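Long-range contacts in bacterial bifunctional deaminase-reductase C-terminal domain-containing protein (Corynebacterium diphtheriae, PDB 2P4G), which probably acts as an NADP-dependent reductase of the kind that reduces 5-amino-6-(5-phosphoribosylamino)uracil in riboflavin biosynthesis: residues D74-G79 and S192-P197; K111-S116 and L139-Q144; S116-F121 and D153-K158; T173-I178 and Y200-S205. One frame throughout, in Å; residues are numbered along the deposited sequence. Where two conformers were deposited one is given.

Contact 1 of 4, residues D74-G79 and S192-P197; sequences DAIVVG and SIEGGP. With EDO (1,2-ethanediol), chain J.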
# COMPACT_ATOMS: atom_id res chain seq x y z
N ASP A 74 -19.63 -18.33 5.28
CA ASP A 74 -19.93 -19.59 5.95
C ASP A 74 -18.84 -19.95 6.95
O ASP A 74 -19.11 -20.61 7.97
CB ASP A 74 -20.04 -20.68 4.90
CG ASP A 74 -21.18 -20.42 3.95
OD1 ASP A 74 -22.26 -20.08 4.46
OD2 ASP A 74 -21.02 -20.56 2.72
N ALA A 75 -17.61 -19.53 6.65
CA ALA A 75 -16.46 -19.73 7.56
C ALA A 75 -15.51 -18.56 7.50
O ALA A 75 -15.42 -17.84 6.49
CB ALA A 75 -15.71 -21.01 7.21
N ILE A 76 -14.78 -18.38 8.59
CA ILE A 76 -13.76 -17.36 8.70
C ILE A 76 -12.48 -18.13 8.95
O ILE A 76 -12.44 -19.03 9.78
CB ILE A 76 -14.05 -16.43 9.91
CG1 ILE A 76 -15.38 -15.70 9.72
CG2 ILE A 76 -12.94 -15.44 10.15
CD1 ILE A 76 -16.01 -15.23 11.02
N VAL A 77 -11.44 -17.80 8.19
CA VAL A 77 -10.13 -18.38 8.38
C VAL A 77 -9.19 -17.26 8.78
O VAL A 77 -9.14 -16.21 8.14
CB VAL A 77 -9.64 -19.06 7.09
CG1 VAL A 77 -8.19 -19.44 7.19
CG2 VAL A 77 -10.53 -20.28 6.77
N VAL A 78 -8.49 -17.47 9.88
CA VAL A 78 -7.59 -16.46 10.42
C VAL A 78 -6.46 -17.18 11.17
O VAL A 78 -6.67 -18.21 11.79
CB VAL A 78 -8.35 -15.44 11.33
CG1 VAL A 78 -8.86 -16.12 12.59
CG2 VAL A 78 -7.48 -14.22 11.66
N GLY A 79 -5.25 -16.63 11.10
CA GLY A 79 -4.13 -17.16 11.87
C GLY A 79 -4.36 -16.89 13.35
O GLY A 79 -4.80 -15.81 13.74
N SER A 192 -14.18 -16.36 4.35
CA SER A 192 -13.51 -15.08 4.50
C SER A 192 -12.18 -15.35 5.19
O SER A 192 -12.15 -16.02 6.22
CB SER A 192 -14.39 -14.12 5.31
OG SER A 192 -13.70 -12.93 5.66
N ILE A 193 -11.08 -14.89 4.61
CA ILE A 193 -9.77 -14.97 5.26
C ILE A 193 -9.51 -13.60 5.83
O ILE A 193 -9.39 -12.62 5.08
CB ILE A 193 -8.63 -15.36 4.29
CG1 ILE A 193 -8.91 -16.75 3.69
CG2 ILE A 193 -7.22 -15.27 5.00
CD1 ILE A 193 -7.87 -17.20 2.62
N GLU A 194 -9.48 -13.51 7.16
CA GLU A 194 -9.33 -12.25 7.85
C GLU A 194 -7.88 -11.98 8.20
O GLU A 194 -7.52 -10.97 8.80
CB GLU A 194 -10.16 -12.26 9.10
CG GLU A 194 -11.60 -12.30 8.79
CD GLU A 194 -12.46 -12.14 10.00
OE1 GLU A 194 -11.95 -12.17 11.15
OE2 GLU A 194 -13.68 -11.97 9.80
N GLY A 195 -7.05 -12.93 7.83
CA GLY A 195 -5.68 -12.67 7.74
C GLY A 195 -4.76 -13.40 8.65
O GLY A 195 -4.99 -14.56 9.03
N GLY A 196 -3.77 -12.61 9.04
CA GLY A 196 -2.44 -12.98 9.04
C GLY A 196 -1.92 -12.67 7.64
O GLY A 196 -2.34 -13.32 6.69
N PRO A 197 -1.02 -11.68 7.50
CA PRO A 197 -0.21 -11.52 6.28
C PRO A 197 0.31 -12.84 5.69
O PRO A 197 0.26 -13.04 4.47
CB PRO A 197 0.97 -10.67 6.76
CG PRO A 197 0.40 -9.83 7.84
CD PRO A 197 -0.74 -10.60 8.48
C1 EDO J . -9.30 -5.51 8.97
O1 EDO J . -10.15 -4.79 8.08
C2 EDO J . -9.21 -6.92 8.41
O2 EDO J . -8.13 -7.73 8.96
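Val77 and Ile193 pair at the heart of two parallel neighbouring strands, 75-79 and 190-195, in the central sheet of a RibD C-terminal (dihydrofolate reductase-like) domain. Backbone bonds carry the contact. Ser192 N donates to Ala75 O, and Ser192 O takes Val77 N at 2.7 Å. Val77 O then accepts from Glu194 N at 2.9 Å, nearly along the C=O axis. Further on, Gly195, with positive phi, presents its O to Gly79 N at 2.9 Å, and Gly79 and Gly196 each stand at the N-cap of the helix that follows.

Val77 CB meets Ile193 CG1 at 4.2 Å, the apolar side-chain contact, on the face covered by helix 175-184. On the other face Ser192 touches Leu69 and Trp72 of helix 60-72.

The Glu194 side chain packs on Ile76, while its carboxylate finds its polar partners outside the pair: a salt bridge with Arg70 and a hydrogen bond with Tyr88 OH. Ile76 sets CG2 anti to its own N (CG1 at chi1 -62°), which brings this methyl to the glutamate chain. Ile76 CG2 lies 3.3 Å from Glu194 CD and 3.7 Å from Glu194 CG.

Contact 2 of 4, residues K111-S116 and L139-Q144; sequences KLTLLS and LVITQQ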
# COMPACT_ATOMS: atom_id res chain seq x y z
N LYS A 111 -18.46 -20.33 10.83
CA LYS A 111 -17.53 -21.10 11.62
C LYS A 111 -16.21 -20.39 11.66
O LYS A 111 -15.58 -20.13 10.63
CB LYS A 111 -17.33 -22.51 11.02
CG LYS A 111 -16.51 -23.47 11.87
CD LYS A 111 -17.28 -23.86 13.12
CE LYS A 111 -16.55 -24.89 13.99
NZ LYS A 111 -17.36 -25.19 15.22
N LEU A 112 -15.75 -20.09 12.87
CA LEU A 112 -14.42 -19.53 13.06
C LEU A 112 -13.39 -20.64 13.01
O LEU A 112 -13.45 -21.59 13.78
CB LEU A 112 -14.32 -18.79 14.40
CG LEU A 112 -13.03 -18.08 14.73
CD1 LEU A 112 -12.66 -17.01 13.67
CD2 LEU A 112 -13.14 -17.48 16.13
N THR A 113 -12.42 -20.47 12.11
CA THR A 113 -11.36 -21.46 11.85
C THR A 113 -10.00 -20.82 12.11
O THR A 113 -9.64 -19.80 11.49
CB THR A 113 -11.43 -22.00 10.39
OG1 THR A 113 -12.75 -22.46 10.13
CG2 THR A 113 -10.43 -23.15 10.15
N LEU A 114 -9.27 -21.41 13.04
CA LEU A 114 -8.04 -20.83 13.55
C LEU A 114 -6.90 -21.69 13.14
O LEU A 114 -6.91 -22.91 13.39
CB LEU A 114 -8.07 -20.75 15.07
CG LEU A 114 -9.15 -19.88 15.70
CD1 LEU A 114 -9.06 -20.01 17.23
CD2 LEU A 114 -9.03 -18.39 15.25
N LEU A 115 -5.93 -21.07 12.47
CA LEU A 115 -4.73 -21.75 12.01
C LEU A 115 -3.62 -21.53 13.03
O LEU A 115 -3.23 -20.39 13.32
CB LEU A 115 -4.31 -21.17 10.66
CG LEU A 115 -5.36 -21.15 9.55
CD1 LEU A 115 -4.72 -20.66 8.25
CD2 LEU A 115 -5.98 -22.50 9.34
N SER A 116 -3.11 -22.61 13.59
CA SER A 116 -2.15 -22.54 14.68
C SER A 116 -1.16 -23.66 14.61
O SER A 116 -1.49 -24.84 14.89
CB SER A 116 -2.88 -22.61 16.03
OG SER A 116 -1.94 -22.59 17.10
N LEU A 139 -12.81 -24.10 14.88
CA LEU A 139 -12.16 -25.24 14.30
C LEU A 139 -10.66 -24.86 14.29
O LEU A 139 -10.26 -23.86 13.69
CB LEU A 139 -12.70 -25.48 12.89
CG LEU A 139 -12.07 -26.59 12.05
CD1 LEU A 139 -12.17 -27.95 12.75
CD2 LEU A 139 -12.70 -26.61 10.64
N VAL A 140 -9.84 -25.65 14.98
CA VAL A 140 -8.41 -25.40 15.01
C VAL A 140 -7.72 -26.29 13.98
O VAL A 140 -7.99 -27.49 13.91
CB VAL A 140 -7.81 -25.63 16.41
CG1 VAL A 140 -6.26 -25.44 16.38
CG2 VAL A 140 -8.48 -24.67 17.38
N ILE A 141 -6.88 -25.67 13.15
CA ILE A 141 -6.12 -26.38 12.13
C ILE A 141 -4.62 -26.20 12.46
O ILE A 141 -4.11 -25.09 12.46
CB ILE A 141 -6.39 -25.86 10.69
CG1 ILE A 141 -7.90 -25.80 10.37
CG2 ILE A 141 -5.60 -26.69 9.66
CD1 ILE A 141 -8.58 -27.11 10.24
N THR A 142 -3.95 -27.31 12.72
CA THR A 142 -2.55 -27.32 13.05
C THR A 142 -1.81 -28.36 12.18
O THR A 142 -2.36 -28.89 11.22
CB THR A 142 -2.37 -27.58 14.56
OG1 THR A 142 -0.99 -27.50 14.90
CG2 THR A 142 -2.92 -28.93 14.95
N GLN A 143 -0.56 -28.63 12.53
CA GLN A 143 0.26 -29.54 11.76
C GLN A 143 1.07 -30.39 12.72
O GLN A 143 1.46 -29.92 13.76
CB GLN A 143 1.18 -28.71 10.87
CG GLN A 143 1.90 -29.47 9.80
CD GLN A 143 2.28 -28.60 8.60
OE1 GLN A 143 2.46 -27.37 8.71
NE2 GLN A 143 2.42 -29.24 7.45
N GLN A 144 1.30 -31.65 12.41
CA GLN A 144 2.19 -32.46 13.24
C GLN A 144 3.56 -31.84 13.14
O GLN A 144 4.11 -31.77 12.04
CB GLN A 144 2.24 -33.90 12.75
CG GLN A 144 3.00 -34.84 13.68
CD GLN A 144 2.17 -35.31 14.87
OE1 GLN A 144 1.00 -35.68 14.72
NE2 GLN A 144 2.77 -35.30 16.05
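Strands 111-115 and 139-143 form a buried parallel pair in the half of the sheet that ends at strand 166-169. The axes of these short segments come within 4.6 Å and run 22° apart. Thr113 lies beside Leu139, Leu114 beside Val140 and Leu115 beside Ile141. Four backbone bonds join them. Leu139 O accepts from Leu114 N at 2.7 Å, and Leu114 O accepts from Ile141 N at 2.8 Å. Leu139 N donates to Leu112 O at the start of the pair, and Ser116 N donates to Ile141 O near its end.

The side chains of Thr113, Leu115, Leu139 and Ile141 share one face. Helix 175-184 packs there, with Leu183 on Thr113, Leu176 and Ala179 on Leu115, and Ala179 on Ile141. This is the layered alpha/beta build of the RibD C-terminal domain, with helices laid on a largely parallel sheet. Leu115 and Ile141 lie side by side and point the same way, with Leu115 CD2 3.6 Å from Ile141 CB. Ile141 is also met diagonally by Thr113, two residues before Leu115, with Thr113 CG2 3.7 Å from Ile141 CG1. That methyl is the branch of Thr113 anti to the backbone N, while OG1 (chi1 -52°) turns to the side of Leu139.

On the other face Val140 packs on Leu119, in the loop that follows strand 111-115. At the start of the pair Lys111 bends at chi2 (69°). Its aliphatic part crosses Leu139 at about a right angle, with Lys111 CE 4.0 Å from Leu139 CB. Lys111 NZ goes on to the backbone O of Ser137.

Contact 3 of 4, residues S116-F121 and D153-K158; sequences SKSLYF and DQRLQK. With EDO (1,2-ethanediol), chain M; EDO (1,2-ethanediol), chain N.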
# COMPACT_ATOMS: atom_id res chain seq x y z
N SER A 116 -3.11 -22.61 13.59
CA SER A 116 -2.15 -22.54 14.68
C SER A 116 -1.16 -23.66 14.61
O SER A 116 -1.49 -24.84 14.89
CB SER A 116 -2.88 -22.61 16.03
OG SER A 116 -1.94 -22.59 17.10
N LYS A 117 0.08 -23.33 14.29
CA LYS A 117 1.10 -24.36 14.31
C LYS A 117 1.57 -24.68 15.73
O LYS A 117 1.85 -25.82 16.02
CB LYS A 117 2.26 -24.01 13.36
CG LYS A 117 1.82 -24.03 11.85
CD LYS A 117 2.99 -24.01 10.87
CE LYS A 117 2.63 -23.29 9.57
NZ LYS A 117 3.58 -23.61 8.45
N SER A 118 1.59 -23.70 16.62
CA SER A 118 2.03 -23.92 18.03
C SER A 118 0.94 -24.47 18.94
O SER A 118 1.24 -25.15 19.94
CB SER A 118 2.55 -22.62 18.65
OG SER A 118 1.48 -21.73 18.95
N LEU A 119 -0.31 -24.15 18.63
CA LEU A 119 -1.46 -24.52 19.46
C LEU A 119 -1.50 -23.74 20.79
O LEU A 119 -2.19 -24.17 21.74
CB LEU A 119 -1.51 -26.03 19.72
CG LEU A 119 -1.85 -26.92 18.53
CD1 LEU A 119 -1.92 -28.41 19.00
CD2 LEU A 119 -3.18 -26.43 17.90
N TYR A 120 -0.76 -22.63 20.85
CA TYR A 120 -0.78 -21.77 22.03
C TYR A 120 -2.06 -20.95 21.95
O TYR A 120 -2.27 -20.21 20.98
CB TYR A 120 0.43 -20.82 22.13
CG TYR A 120 0.26 -19.95 23.34
CD1 TYR A 120 0.50 -20.46 24.61
CD2 TYR A 120 -0.25 -18.66 23.24
CE1 TYR A 120 0.28 -19.70 25.73
CE2 TYR A 120 -0.45 -17.89 24.36
CZ TYR A 120 -0.22 -18.42 25.60
OH TYR A 120 -0.45 -17.68 26.74
N PHE A 121 -2.92 -21.11 22.96
CA PHE A 121 -4.12 -20.33 23.09
C PHE A 121 -4.32 -19.83 24.51
O PHE A 121 -3.90 -20.46 25.47
CB PHE A 121 -5.34 -21.16 22.67
CG PHE A 121 -5.35 -21.49 21.22
CD1 PHE A 121 -5.64 -20.52 20.30
CD2 PHE A 121 -5.04 -22.76 20.78
CE1 PHE A 121 -5.66 -20.81 18.95
CE2 PHE A 121 -5.05 -23.06 19.44
CZ PHE A 121 -5.35 -22.08 18.52
N ASP A 153 2.05 -31.36 22.09
CA ASP A 153 1.28 -32.49 22.63
C ASP A 153 0.33 -32.05 23.76
O ASP A 153 -0.86 -32.37 23.73
CB ASP A 153 2.19 -33.58 23.21
CG ASP A 153 3.08 -34.25 22.17
OD1 ASP A 153 3.17 -33.76 21.02
OD2 ASP A 153 3.71 -35.27 22.53
N GLN A 154 0.88 -31.31 24.74
CA GLN A 154 0.14 -30.91 25.94
C GLN A 154 -0.96 -29.92 25.60
O GLN A 154 -2.03 -29.94 26.18
CB GLN A 154 1.07 -30.29 26.99
CG GLN A 154 1.91 -31.31 27.81
CD GLN A 154 3.16 -30.68 28.43
N ARG A 155 -0.67 -29.06 24.63
CA ARG A 155 -1.62 -28.07 24.19
C ARG A 155 -2.77 -28.71 23.41
O ARG A 155 -3.95 -28.38 23.60
CB ARG A 155 -0.89 -27.05 23.33
CG ARG A 155 -0.01 -26.12 24.12
CD ARG A 155 0.76 -25.21 23.20
NE ARG A 155 1.78 -24.43 23.90
CZ ARG A 155 2.77 -23.80 23.29
NH1 ARG A 155 2.89 -23.83 21.97
NH2 ARG A 155 3.66 -23.12 24.00
N LEU A 156 -2.41 -29.63 22.52
CA LEU A 156 -3.42 -30.39 21.80
C LEU A 156 -4.36 -31.05 22.81
O LEU A 156 -5.56 -30.91 22.71
CB LEU A 156 -2.74 -31.43 20.90
CG LEU A 156 -3.62 -32.33 20.04
CD1 LEU A 156 -4.43 -31.54 19.03
CD2 LEU A 156 -2.73 -33.34 19.36
N GLN A 157 -3.80 -31.71 23.81
CA GLN A 157 -4.60 -32.37 24.83
C GLN A 157 -5.56 -31.41 25.54
O GLN A 157 -6.74 -31.73 25.73
CB GLN A 157 -3.70 -33.07 25.85
CG GLN A 157 -4.44 -33.87 26.90
CD GLN A 157 -5.27 -34.97 26.30
OE1 GLN A 157 -4.77 -35.73 25.47
NE2 GLN A 157 -6.56 -35.04 26.68
N LYS A 158 -5.04 -30.24 25.93
CA LYS A 158 -5.83 -29.21 26.60
C LYS A 158 -7.01 -28.85 25.73
O LYS A 158 -8.12 -28.75 26.22
CB LYS A 158 -5.02 -27.93 26.84
CG LYS A 158 -3.90 -28.01 27.85
CD LYS A 158 -2.87 -26.86 27.67
C1 EDO M . -1.43 -22.39 27.27
O1 EDO M . -2.39 -21.31 27.37
C2 EDO M . -1.92 -23.59 26.47
O2 EDO M . -2.34 -23.23 25.13
C1 EDO N . -0.55 -18.28 13.76
O1 EDO N . -0.92 -17.04 13.14
C2 EDO N . -0.20 -19.31 12.68
O2 EDO N . 0.42 -20.45 13.30
O HOH W 1 -3.75 -25.25 23.74
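Leu119 faces Arg155 where an irregular turn, 116-121, meets helix 150-162, with CA atoms 5.9 Å apart; Leu119 has positive phi (70°). Arg155 makes the largest contact. Its chain runs extended from CG to NE along the turn. Arg155 NH1 donates to Ser118 O at 2.9 Å. The oxygen lies in the guanidinium plane, but the nitrogen stands above the carbonyl plane. Tyr120 CB sits over one face of the guanidinium, toward its rim. The aliphatic part of Arg155 also packs, with CB 3.8 Å from Leu119 CB.

Leu119 reaches on to the next helix residue, and its CD1 meets Leu156 CB at 3.7 Å. Trp152 and Leu159 of the same helix touch it as well. A water donates to both Leu119 O and Arg155 O, bridging the backbones. It is also bonded to an ethanediol, probably from the crystallisation liquor, which binds Phe121 N and O.

Two serines shape the turn. Ser116 OG accepts from Leu119 N at 2.7 Å, and Ser118 OG accepts from Tyr120 N at 3.1 Å. These are an ST motif and an ST turn, here in the loop that leaves strand 111-115, and this loop packs on helix 150-162, the helix that follows strand 139-143.

Contact 4 of 4, residues T173-I178 and Y200-S205; sequences TNPLKI and YRQALS. With EDO (1,2-ethanediol), chain L.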
# COMPACT_ATOMS: atom_id res chain seq x y z
N THR A 173 1.97 -31.40 4.32
CA THR A 173 0.84 -30.68 3.73
C THR A 173 0.82 -29.16 3.96
O THR A 173 1.56 -28.62 4.78
CB THR A 173 -0.47 -31.25 4.29
OG1 THR A 173 -0.44 -31.16 5.72
CG2 THR A 173 -0.66 -32.70 3.87
N ASN A 174 -0.07 -28.48 3.23
CA ASN A 174 -0.30 -27.05 3.39
C ASN A 174 -1.55 -26.83 4.25
O ASN A 174 -2.62 -27.27 3.89
CB ASN A 174 -0.48 -26.41 2.01
CG ASN A 174 -0.54 -24.89 2.06
OD1 ASN A 174 -1.03 -24.29 3.02
ND2 ASN A 174 -0.05 -24.26 1.01
N PRO A 175 -1.41 -26.13 5.39
CA PRO A 175 -2.52 -25.97 6.33
C PRO A 175 -3.73 -25.20 5.78
O PRO A 175 -4.85 -25.52 6.15
CB PRO A 175 -1.89 -25.17 7.48
CG PRO A 175 -0.78 -24.43 6.84
CD PRO A 175 -0.21 -25.41 5.85
N LEU A 176 -3.51 -24.19 4.94
CA LEU A 176 -4.61 -23.50 4.26
C LEU A 176 -5.39 -24.41 3.32
O LEU A 176 -6.61 -24.37 3.32
CB LEU A 176 -4.12 -22.29 3.46
CG LEU A 176 -4.29 -20.93 4.12
CD1 LEU A 176 -3.75 -19.83 3.21
CD2 LEU A 176 -5.77 -20.68 4.45
N LYS A 177 -4.69 -25.20 2.51
CA LYS A 177 -5.32 -26.19 1.64
C LYS A 177 -6.17 -27.13 2.49
O LYS A 177 -7.31 -27.47 2.14
CB LYS A 177 -4.24 -26.98 0.88
CG LYS A 177 -4.63 -28.38 0.40
CD LYS A 177 -5.55 -28.36 -0.83
CE LYS A 177 -5.46 -29.66 -1.61
NZ LYS A 177 -6.28 -29.60 -2.84
N ILE A 178 -5.60 -27.54 3.62
CA ILE A 178 -6.26 -28.44 4.54
C ILE A 178 -7.52 -27.80 5.12
O ILE A 178 -8.58 -28.41 5.17
CB ILE A 178 -5.31 -28.84 5.69
CG1 ILE A 178 -4.20 -29.76 5.17
CG2 ILE A 178 -6.09 -29.53 6.85
CD1 ILE A 178 -4.63 -31.17 4.97
N TYR A 200 -2.73 -14.62 4.21
CA TYR A 200 -2.98 -13.99 2.90
C TYR A 200 -2.00 -14.52 1.87
O TYR A 200 -2.39 -14.91 0.78
CB TYR A 200 -2.78 -12.47 2.97
CG TYR A 200 -3.70 -11.71 3.88
CD1 TYR A 200 -5.05 -12.02 3.97
CD2 TYR A 200 -3.24 -10.63 4.60
CE1 TYR A 200 -5.88 -11.30 4.78
CE2 TYR A 200 -4.09 -9.92 5.43
CZ TYR A 200 -5.39 -10.27 5.51
OH TYR A 200 -6.24 -9.55 6.34
N ARG A 201 -0.73 -14.53 2.25
CA ARG A 201 0.35 -14.98 1.37
C ARG A 201 0.17 -16.43 0.92
O ARG A 201 0.25 -16.73 -0.27
CB ARG A 201 1.68 -14.81 2.10
CG ARG A 201 2.95 -15.15 1.28
CD ARG A 201 3.00 -14.42 -0.04
NE ARG A 201 4.33 -14.44 -0.67
CZ ARG A 201 5.37 -13.72 -0.27
NH1 ARG A 201 5.24 -12.91 0.77
NH2 ARG A 201 6.54 -13.79 -0.89
N GLN A 202 -0.05 -17.33 1.87
CA GLN A 202 -0.23 -18.75 1.54
C GLN A 202 -1.45 -18.93 0.63
O GLN A 202 -1.41 -19.74 -0.27
CB GLN A 202 -0.39 -19.60 2.81
CG GLN A 202 0.88 -19.74 3.67
CD GLN A 202 0.62 -20.38 5.07
OE1 GLN A 202 0.05 -19.76 5.98
NE2 GLN A 202 1.06 -21.64 5.22
N ALA A 203 -2.51 -18.15 0.86
CA ALA A 203 -3.76 -18.27 0.09
C ALA A 203 -3.61 -17.77 -1.36
O ALA A 203 -4.10 -18.39 -2.29
CB ALA A 203 -4.89 -17.49 0.81
N LEU A 204 -2.96 -16.62 -1.52
CA LEU A 204 -2.67 -16.07 -2.83
C LEU A 204 -1.83 -17.00 -3.65
O LEU A 204 -2.14 -17.26 -4.81
CB LEU A 204 -1.95 -14.72 -2.71
CG LEU A 204 -2.88 -13.61 -2.23
CD1 LEU A 204 -2.11 -12.39 -1.68
CD2 LEU A 204 -3.81 -13.24 -3.36
N SER A 205 -0.76 -17.53 -3.06
CA SER A 205 0.13 -18.42 -3.80
C SER A 205 -0.50 -19.79 -4.09
O SER A 205 -0.10 -20.46 -5.02
CB SER A 205 1.46 -18.58 -3.08
OG SER A 205 1.32 -19.42 -1.95
C1 EDO L . -4.51 -6.70 8.06
O1 EDO L . -5.89 -6.93 7.74
C2 EDO L . -4.05 -7.70 9.12
O2 EDO L . -3.87 -8.98 8.52
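Leu176 and Ala203 bring together two helices, 175-184 and 197-206, that flank strand 190-195 in the chain. Both helices reach the sheet face that carries Val77 and Ile193, Leu176 by touching Val77 and Ala203 by touching Ile193. The contact lies close to the N-terminal end of the first helix. Asn174 is its N-cap, and Asn174 OD1 takes Leu176 N in a weak capping bond of 3.1 Å.

Leu176 is central to the contact. Its CD1 lies 3.5 Å from Ala203 CB and 3.4 Å from Gln202 CB. The same methyl stands unusually close to Ala203 N, with no bond between them. The first torsion of Leu176, -100°, is well off the usual staggered value, and the exact place of this methyl is doubtful. The small Ala203 also touches Ile208 and Val209 after its helix. Leu176 likewise touches Leu115, in another strand.

Gln202 sends an extended chain from the second helix toward the N-cap. It crosses Pro175 at about a right angle and Asn174 obliquely. No hydrogen bond joins the two amides.

Other sides of helix 197-206 look elsewhere. Tyr200 OH is hydrogen-bonded to Ile39 O in strand 35-43 and to an ethanediol, probably from the crystallisation liquor. Arg201 and Leu204 pack on Cys222 and Ile220 of the second subunit.

With no hydrogen bond between the two segments, the contact rests on the apolar fit of Leu176 against Ala203 and the CB of Gln202, and no directional bond fixes one helix against the other here.

In the fold
From the N terminus, strand 75-79 begins the long loop that contact 1 closes at 192-197. Contacts 2 and 3 are nested inside it. Strand 111-115 pairs with 139-143 in contact 2. The turn 116-121 then reaches 153-158, so contact 3 crosses contact 2, and the two share Ser116. Contact 4 opens at 173-178, after both have closed, and crosses contact 1 by ending at 200-205. Strands 75-79 and 111-115 are neighbours, which puts contacts 1 and 2 in one sheet. Contact 3 ties helix 150-162 to the loop after strand 111-115. Contact 4 joins two helices near the strands of contact 1, with Tyr200 OH close to Glu194 O.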